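Local coordinates for protein L-2,4-diaminobutyric acid acetyltransferase (Geobacillus sp., PDB 6SL8) that catalyses the transfer of an acetyl group, from acetyl-CoA as in other GNAT enzymes, to L-2,4-diaminobutyric acid, a step of ectoine biosynthesis, at residues 34-39 against 90-95; 82-87 against 115-120. One frame throughout, in Å; residues are numbered along the deposited sequence.

Contact 1 (34-39 against 90-95); sequences ELIRDT and QVAVAS. With DAB (2,4-diaminobutyric acid), chain B; DAB (2,4-diaminobutyric acid), chain C.
Leu35 and Ile36 reach the methyl of Ala92 through different first torsions. In Leu35 a chi1 of 171°, with CG anti to the backbone N, swings CG toward the strand, and from there CD2 comes to 4.1 Å from Ala92 CB and CD1 to Ala94 CB. In Ile36 it is CG2 that lies anti to N, whereas CG1 turns beside N (chi1 -52°) and carries CD1 to within 3.8 Å of Ala92 CB. The small alanine thus takes both branched chains, and Thr39 joins them, its OG1 also 3.8 Å from Ala92 CB. That hydroxyl donates to Leu35 O, from above the carbonyl plane, and accepts a hydrogen bond from a water that also donates one to Val93 O, so a polar bridge runs beside the apolar packing. Here the end of helix 29-37 packs on strand 85-93, the central strand of the GNAT fold, with Phe73 of strand 69-78 touching both Leu35 and Ile36. Ile36 CG2 also meets the amide of Gln90 obliquely. Gln90 OE1 bonds Tyr50 OH, and its NE2 serves Asp43 O as well. Gln90 NE2 lies 3.0 Å from the carboxylate O of a bound 2,4-diaminobutyric acid in a nearly straight bond (164°); this molecule also bonds Asp43 N, consistent with a substrate-binding pocket. A second such molecule touches Val93 CG2 on the other face of the strand.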
ATOM      1  N   GLU A  34       6.739  10.178  10.129  1.00 25.37           N
ATOM      2  CA  GLU A  34       7.074  10.655  11.488  1.00 26.12           C
ATOM      3  C   GLU A  34       5.874  10.678  12.426  1.00 24.63           C
ATOM      4  O   GLU A  34       5.985  10.181  13.570  1.00 27.53           O
ATOM      5  CB  GLU A  34       7.741  12.018  11.506  1.00 27.95           C
ATOM      6  CG  GLU A  34       9.118  12.002  10.899  1.00 31.56           C
ATOM      7  CD  GLU A  34       9.756  13.337  10.707  1.00 33.80           C
ATOM      8  OE1 GLU A  34       9.040  14.398  10.529  1.00 36.80           O
ATOM      9  OE2 GLU A  34      11.013  13.239  10.573  1.00 39.12           O
ATOM     10  N   LEU A  35       4.729  11.037  11.885  1.00 25.66           N
ATOM     11  CA  LEU A  35       3.498  10.962  12.631  1.00 26.67           C
ATOM     12  C   LEU A  35       3.098   9.533  12.974  1.00 27.46           C
ATOM     13  O   LEU A  35       2.775   9.204  14.129  1.00 26.82           O
ATOM     14  CB  LEU A  35       2.369  11.722  11.955  1.00 24.75           C
ATOM     15  CG  LEU A  35       0.983  11.480  12.608  1.00 25.58           C
ATOM     16  CD1 LEU A  35       0.953  11.964  14.088  1.00 27.83           C
ATOM     17  CD2 LEU A  35      -0.108  12.126  11.774  1.00 28.65           C
ATOM     18  N   ILE A  36       3.203   8.612  12.015  1.00 24.22           N
ATOM     19  CA  ILE A  36       2.870   7.224  12.273  1.00 25.13           C
ATOM     20  C   ILE A  36       3.824   6.681  13.344  1.00 25.82           C
ATOM     21  O   ILE A  36       3.423   5.895  14.204  1.00 25.12           O
ATOM     22  CB  ILE A  36       2.923   6.326  10.996  1.00 24.07           C
ATOM     23  CG1 ILE A  36       2.072   6.962   9.865  1.00 28.53           C
ATOM     24  CG2 ILE A  36       2.481   4.917  11.279  1.00 25.21           C
ATOM     25  CD1 ILE A  36       0.621   7.187  10.235  1.00 28.34           C
ATOM     26  N   ARG A  37       5.120   6.988  13.199  1.00 26.79           N
ATOM     27  CA  ARG A  37       6.105   6.466  14.131  0.50 27.60           C
ATOM     28  C   ARG A  37       5.791   6.921  15.557  1.00 27.26           C
ATOM     29  O   ARG A  37       5.972   6.119  16.474  1.00 29.43           O
ATOM     30  CB  ARG A  37       7.525   6.886  13.739  0.50 25.36           C
ATOM     31  CG  ARG A  37       8.589   6.275  14.661  0.50 24.20           C
ATOM     32  CD  ARG A  37      10.012   6.723  14.410  0.50 29.14           C
ATOM     33  NE  ARG A  37      10.169   8.157  14.224  0.50 31.21           N
ATOM     34  CZ  ARG A  37      11.316   8.783  13.885  0.50 28.70           C
ATOM     35  NH1 ARG A  37      12.444   8.113  13.677  0.50 30.95           N
ATOM     36  NH2 ARG A  37      11.293  10.095  13.766  0.50 28.93           N
ATOM     37  N   ASP A  38       5.303   8.095  15.687  1.00 25.85           N
ATOM     38  CA  ASP A  38       4.815   8.686  16.998  1.00 30.08           C
ATOM     39  C   ASP A  38       3.473   8.136  17.478  1.00 31.58           C
ATOM     40  O   ASP A  38       3.005   8.495  18.590  1.00 30.82           O
ATOM     41  CB  ASP A  38       4.655  10.177  16.894  1.00 33.03           C
ATOM     42  CG  ASP A  38       5.971  10.931  16.787  1.00 37.74           C
ATOM     43  OD1 ASP A  38       7.009  10.309  16.964  1.00 42.65           O
ATOM     44  OD2 ASP A  38       5.939  12.116  16.432  1.00 45.39           O
ATOM     45  N   THR A  39       2.812   7.269  16.694  1.00 27.42           N
ATOM     46  CA  THR A  39       1.455   6.767  16.976  1.00 28.96           C
ATOM     47  C   THR A  39       1.655   5.269  17.221  1.00 30.86           C
ATOM     48  O   THR A  39       1.558   4.391  16.326  1.00 30.02           O
ATOM     49  CB  THR A  39       0.541   7.005  15.785  1.00 28.09           C
ATOM     50  OG1 THR A  39       0.529   8.373  15.451  1.00 27.50           O
ATOM     51  CG2 THR A  39      -0.888   6.629  16.092  1.00 30.32           C
ATOM     52  N   GLN A  90      -4.884   3.238   7.821  1.00 20.02           N
ATOM     53  CA  GLN A  90      -4.337   3.783   9.066  1.00 20.35           C
ATOM     54  C   GLN A  90      -5.027   5.111   9.360  1.00 22.34           C
ATOM     55  O   GLN A  90      -5.108   5.956   8.475  1.00 22.86           O
ATOM     56  CB  GLN A  90      -2.817   3.955   9.080  1.00 19.56           C
ATOM     57  CG  GLN A  90      -2.125   2.645   8.842  1.00 20.45           C
ATOM     58  CD  GLN A  90      -0.608   2.761   8.972  1.00 24.80           C
ATOM     59  OE1 GLN A  90       0.041   3.454   8.194  1.00 24.33           O
ATOM     60  NE2 GLN A  90      -0.058   2.005   9.883  1.00 23.74           N
ATOM     61  N   VAL A  91      -5.401   5.331  10.617  1.00 22.65           N
ATOM     62  CA  VAL A  91      -5.900   6.606  11.168  1.00 22.66           C
ATOM     63  C   VAL A  91      -4.962   7.039  12.297  1.00 24.06           C
ATOM     64  O   VAL A  91      -4.785   6.290  13.273  1.00 25.90           O
ATOM     65  CB  VAL A  91      -7.364   6.447  11.673  1.00 24.08           C
ATOM     66  CG1 VAL A  91      -7.849   7.750  12.270  1.00 27.21           C
ATOM     67  CG2 VAL A  91      -8.287   5.813  10.642  1.00 25.82           C
ATOM     68  N   ALA A  92      -4.335   8.198  12.120  1.00 23.69           N
ATOM     69  CA  ALA A  92      -3.441   8.746  13.078  1.00 25.81           C
ATOM     70  C   ALA A  92      -3.784  10.168  13.442  1.00 26.25           C
ATOM     71  O   ALA A  92      -3.972  11.013  12.547  1.00 25.33           O
ATOM     72  CB  ALA A  92      -1.998   8.638  12.639  1.00 26.57           C
ATOM     73  N   VAL A  93      -3.732  10.495  14.750  1.00 26.43           N
ATOM     74  CA  VAL A  93      -3.959  11.866  15.260  1.00 26.65           C
ATOM     75  C   VAL A  93      -2.865  12.129  16.251  1.00 25.68           C
ATOM     76  O   VAL A  93      -2.595  11.247  17.080  1.00 28.24           O
ATOM     77  CB  VAL A  93      -5.341  12.022  15.907  1.00 30.90           C
ATOM     78  CG1 VAL A  93      -5.509  13.461  16.396  1.00 33.83           C
ATOM     79  CG2 VAL A  93      -6.437  11.704  14.862  1.00 31.30           C
ATOM     80  N   ALA A  94      -2.185  13.222  16.078  1.00 29.07           N
ATOM     81  CA  ALA A  94      -1.102  13.568  17.037  1.00 29.51           C
ATOM     82  C   ALA A  94      -1.631  13.652  18.477  1.00 30.70           C
ATOM     83  O   ALA A  94      -2.765  14.093  18.678  1.00 33.66           O
ATOM     84  CB  ALA A  94      -0.485  14.871  16.646  1.00 29.97           C
ATOM     85  N   SER A  95      -0.852  13.136  19.397  1.00 33.82           N
ATOM     86  CA  SER A  95      -1.211  13.089  20.847  1.00 37.94           C
ATOM     87  C   SER A  95      -1.587  14.475  21.411  1.00 42.68           C
ATOM     88  O   SER A  95      -2.460  14.582  22.283  1.00 47.41           O
ATOM     89  CB  SER A  95      -0.086  12.464  21.652  1.00 40.41           C
ATOM     90  OG  SER A  95       1.040  13.257  21.501  1.00 47.69           O
TER
HETATM   91  N   DAB B 201      -2.682  -2.073  12.790  1.00 26.29           N
HETATM   92  CA  DAB B 201      -2.859  -1.809  11.309  1.00 24.43           C
HETATM   93  C   DAB B 201      -1.903  -0.771  10.860  1.00 24.78           C
HETATM   94  O   DAB B 201      -1.381  -0.042  11.644  1.00 23.77           O
HETATM   95  CB  DAB B 201      -4.328  -1.591  10.918  1.00 25.33           C
HETATM   96  CG  DAB B 201      -4.749  -0.283  11.441  1.00 26.86           C
HETATM   97  ND  DAB B 201      -6.188  -0.098  11.167  1.00 24.43           N
HETATM   98  OXT DAB B 201      -1.708  -0.744   9.615  1.00 26.16           O
HETATM   99  N   DAB C 202      -8.504  11.555  18.763  0.85 47.66           N
HETATM  100  CA  DAB C 202      -8.837  10.848  17.503  0.85 46.76           C
HETATM  101  C   DAB C 202      -9.867  11.861  17.267  0.85 41.52           C
HETATM  102  O   DAB C 202     -10.947  11.784  17.839  0.85 58.55           O
HETATM  103  CB  DAB C 202      -9.353   9.414  17.633  0.85 43.42           C
HETATM  104  CG  DAB C 202     -10.007   8.539  16.533  0.85 38.39           C
HETATM  105  ND  DAB C 202      -9.092   7.494  15.904  0.85 39.98           N
HETATM  106  OXT DAB C 202      -9.729  12.820  16.531  0.85 34.44           O
HETATM  107  O   HOH W   1      -0.115   9.993  17.507  1.00 31.44           O

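Contact 2 (82-87 against 115-120); sequences NPETLF and ACHGVR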
ATOM      1  N   ASN A  82     -13.639  -4.191  -5.944  1.00 29.49           N
ATOM      2  CA  ASN A  82     -14.964  -3.702  -5.476  1.00 30.00           C
ATOM      3  C   ASN A  82     -14.838  -2.218  -5.247  1.00 26.82           C
ATOM      4  O   ASN A  82     -14.671  -1.742  -4.105  1.00 27.90           O
ATOM      5  CB  ASN A  82     -15.334  -4.407  -4.164  1.00 31.91           C
ATOM      6  CG  ASN A  82     -15.603  -5.895  -4.316  1.00 38.87           C
ATOM      7  OD1 ASN A  82     -16.540  -6.286  -4.992  1.00 42.43           O
ATOM      8  ND2 ASN A  82     -14.850  -6.724  -3.637  1.00 35.06           N
ATOM      9  N   PRO A  83     -14.904  -1.425  -6.319  1.00 28.41           N
ATOM     10  CA  PRO A  83     -14.611   0.006  -6.224  1.00 31.39           C
ATOM     11  C   PRO A  83     -15.533   0.799  -5.333  1.00 26.06           C
ATOM     12  O   PRO A  83     -15.180   1.865  -4.910  1.00 30.20           O
ATOM     13  CB  PRO A  83     -14.746   0.517  -7.687  1.00 37.07           C
ATOM     14  CG  PRO A  83     -15.201  -0.616  -8.503  1.00 39.41           C
ATOM     15  CD  PRO A  83     -15.191  -1.851  -7.708  1.00 37.83           C
ATOM     16  N   GLU A  84     -16.756   0.286  -5.073  1.00 26.92           N
ATOM     17  CA  GLU A  84     -17.639   0.878  -4.053  1.00 26.80           C
ATOM     18  C   GLU A  84     -17.233   0.651  -2.568  1.00 25.14           C
ATOM     19  O   GLU A  84     -17.887   1.119  -1.672  1.00 23.39           O
ATOM     20  CB  GLU A  84     -19.118   0.460  -4.270  1.00 28.52           C
ATOM     21  CG  GLU A  84     -19.677   1.136  -5.554  1.00 35.75           C
ATOM     22  CD  GLU A  84     -21.090   0.639  -5.894  1.00 40.76           C
ATOM     23  OE1 GLU A  84     -21.504  -0.417  -5.416  1.00 46.79           O
ATOM     24  OE2 GLU A  84     -21.764   1.351  -6.631  1.00 45.37           O
ATOM     25  N   THR A  85     -16.139  -0.137  -2.352  1.00 24.20           N
ATOM     26  CA  THR A  85     -15.677  -0.330  -0.999  1.00 21.02           C
ATOM     27  C   THR A  85     -14.405   0.503  -0.749  1.00 21.09           C
ATOM     28  O   THR A  85     -13.462   0.424  -1.591  1.00 22.69           O
ATOM     29  CB  THR A  85     -15.346  -1.815  -0.761  1.00 23.43           C
ATOM     30  OG1 THR A  85     -16.587  -2.565  -0.816  1.00 25.65           O
ATOM     31  CG2 THR A  85     -14.678  -2.046   0.533  1.00 25.20           C
ATOM     32  N   LEU A  86     -14.457   1.328   0.254  1.00 20.65           N
ATOM     33  CA  LEU A  86     -13.368   2.118   0.735  1.00 20.80           C
ATOM     34  C   LEU A  86     -12.724   1.308   1.891  1.00 21.89           C
ATOM     35  O   LEU A  86     -13.362   1.169   2.915  1.00 21.48           O
ATOM     36  CB  LEU A  86     -13.790   3.513   1.176  1.00 20.86           C
ATOM     37  CG  LEU A  86     -12.680   4.464   1.671  1.00 22.96           C
ATOM     38  CD1 LEU A  86     -11.788   4.926   0.501  1.00 24.81           C
ATOM     39  CD2 LEU A  86     -13.281   5.586   2.491  1.00 26.88           C
ATOM     40  N   PHE A  87     -11.465   0.898   1.714  1.00 20.41           N
ATOM     41  CA  PHE A  87     -10.691   0.288   2.836  1.00 19.77           C
ATOM     42  C   PHE A  87      -9.912   1.349   3.512  1.00 21.95           C
ATOM     43  O   PHE A  87      -9.051   1.989   2.859  1.00 20.96           O
ATOM     44  CB  PHE A  87      -9.808  -0.838   2.327  1.00 20.56           C
ATOM     45  CG  PHE A  87      -9.117  -1.545   3.486  1.00 21.67           C
ATOM     46  CD1 PHE A  87      -9.773  -2.551   4.097  1.00 23.59           C
ATOM     47  CD2 PHE A  87      -7.909  -1.106   4.008  1.00 22.29           C
ATOM     48  CE1 PHE A  87      -9.240  -3.195   5.229  1.00 24.48           C
ATOM     49  CE2 PHE A  87      -7.357  -1.759   5.137  1.00 23.47           C
ATOM     50  CZ  PHE A  87      -8.049  -2.769   5.700  1.00 22.80           C
ATOM     51  N   ALA A 115     -15.349  11.370  -6.462  1.00 36.43           N
ATOM     52  CA  ALA A 115     -15.175  10.091  -7.161  1.00 37.84           C
ATOM     53  C   ALA A 115     -16.290   9.624  -8.069  1.00 40.74           C
ATOM     54  O   ALA A 115     -17.488   9.921  -7.795  1.00 38.13           O
ATOM     55  CB  ALA A 115     -14.938   9.023  -6.080  1.00 40.61           C
ATOM     56  N   CYS A 116     -15.933   8.775  -9.038  1.00 39.59           N
ATOM     57  CA  CYS A 116     -16.891   8.196  -9.989  1.00 44.31           C
ATOM     58  C   CYS A 116     -17.954   7.409  -9.238  1.00 39.44           C
ATOM     59  O   CYS A 116     -19.128   7.616  -9.448  1.00 41.54           O
ATOM     60  CB  CYS A 116     -16.181   7.295 -11.058  1.00 57.52           C
ATOM     61  SG  CYS A 116     -17.293   6.392 -12.207  1.00 82.65           S
ATOM     62  N   HIS A 117     -17.504   6.562  -8.298  1.00 38.01           N
ATOM     63  CA  HIS A 117     -18.385   5.672  -7.534  1.00 34.50           C
ATOM     64  C   HIS A 117     -18.512   6.154  -6.158  1.00 30.72           C
ATOM     65  O   HIS A 117     -17.559   6.517  -5.505  1.00 32.43           O
ATOM     66  CB  HIS A 117     -17.705   4.303  -7.414  1.00 38.59           C
ATOM     67  CG  HIS A 117     -17.643   3.600  -8.710  1.00 49.47           C
ATOM     68  ND1 HIS A 117     -18.719   2.909  -9.209  1.00 53.69           N
ATOM     69  CD2 HIS A 117     -16.672   3.560  -9.654  1.00 52.87           C
ATOM     70  CE1 HIS A 117     -18.392   2.420 -10.396  1.00 66.72           C
ATOM     71  NE2 HIS A 117     -17.163   2.818 -10.694  1.00 63.86           N
ATOM     72  N   GLY A 118     -19.725   6.094  -5.621  1.00 29.97           N
ATOM     73  CA  GLY A 118     -19.898   6.374  -4.213  1.00 26.61           C
ATOM     74  C   GLY A 118     -19.299   5.228  -3.356  1.00 23.97           C
ATOM     75  O   GLY A 118     -19.126   4.134  -3.846  1.00 28.07           O
ATOM     76  N   VAL A 119     -19.162   5.588  -2.097  1.00 22.66           N
ATOM     77  CA  VAL A 119     -18.688   4.585  -1.050  1.00 22.25           C
ATOM     78  C   VAL A 119     -19.951   3.870  -0.544  1.00 22.94           C
ATOM     79  O   VAL A 119     -20.674   4.440   0.267  1.00 25.48           O
ATOM     80  CB  VAL A 119     -17.944   5.268   0.042  1.00 24.40           C
ATOM     81  CG1 VAL A 119     -17.524   4.231   1.114  1.00 25.82           C
ATOM     82  CG2 VAL A 119     -16.676   5.946  -0.436  1.00 27.78           C
ATOM     83  N   ARG A 120     -20.106   2.658  -0.999  1.00 23.34           N
ATOM     84  CA  ARG A 120     -21.210   1.777  -0.497  1.00 22.68           C
ATOM     85  C   ARG A 120     -20.891   1.070   0.830  1.00 23.40           C
ATOM     86  O   ARG A 120     -21.734   0.905   1.703  1.00 23.74           O
ATOM     87  CB  ARG A 120     -21.661   0.800  -1.538  1.00 24.28           C
ATOM     88  CG  ARG A 120     -23.081   0.253  -1.274  1.00 31.79           C
ATOM     89  CD  ARG A 120     -23.622  -0.499  -2.505  1.00 32.92           C
ATOM     90  NE  ARG A 120     -24.719  -1.289  -2.008  1.00 46.14           N
ATOM     91  CZ  ARG A 120     -24.818  -2.622  -2.046  1.00 46.82           C
ATOM     92  NH1 ARG A 120     -23.934  -3.380  -2.677  1.00 52.56           N
ATOM     93  NH2 ARG A 120     -25.859  -3.182  -1.485  1.00 51.98           N
TER
HETATM   94  O   HOH W   2     -21.101  -2.340  -3.632  1.00 43.30           O
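Glu84 lies along the backbone of 118-120 and contributes the largest share on the side of 82-87. Its carbonyl O accepts a hydrogen bond from the backbone N of Arg120 at 2.8 Å; the donor lies in the carbonyl plane, but the bond is bent, with 134° at the hydrogen. Two residues earlier, Gly118 O receives a CA-H...O contact from Glu84 CA, and Glu84 CG lies 3.5 Å from the same oxygen. With chi1 at -70° CG sits beside the backbone N, and the extended chain beyond it takes the carboxylate past the aliphatic part of Arg120, where OE1 meets CD at 3.6 Å. No direct salt bridge results: a water donates to Glu84 OE1 at 2.7 Å and accepts from Arg120 NH1 at the edge of the guanidinium, whose plane is turned 63° from that of the carboxylate. Pro83, just before Glu84, sets CB over one face of the His117 ring, offset toward its rim; beyond Glu84, Leu86 CB packs against Val119 CG1. Several outer bonds set these groups. Phe177 O and Asn178 OD1 bind NE and NH2 of Arg120, and Arg78 bonds both Pro83 O and His117 O, tying the two segments together. A type I turn from Asn82 to Thr85 leads into strand 85-93, while 115-120 leads into strand 121-125: the end of the GNAT beta-alpha-beta crossover, through helix 102-111, where both parallel strands begin.

Overall arrangement
Strand 85-93 is common to both contacts, which lie at its two ends with their centres 25 Å apart, on opposite sides of the chain's centre. Along the chain the segments alternate: 34-39, then 82-87 and 90-95, which follow each other on the strand, and finally 115-120. Contact 1 therefore joins the last part of this strand to the earlier helix 29-37, whereas contact 2 joins its beginning to the loop between helix 102-111 and strand 121-125. Bound 2,4-diaminobutyric acid touches contact 1, while Leu86 in contact 2 is about 12 Å from such a molecule, so one strand connects a ligand-binding region with the far end of the same central strand.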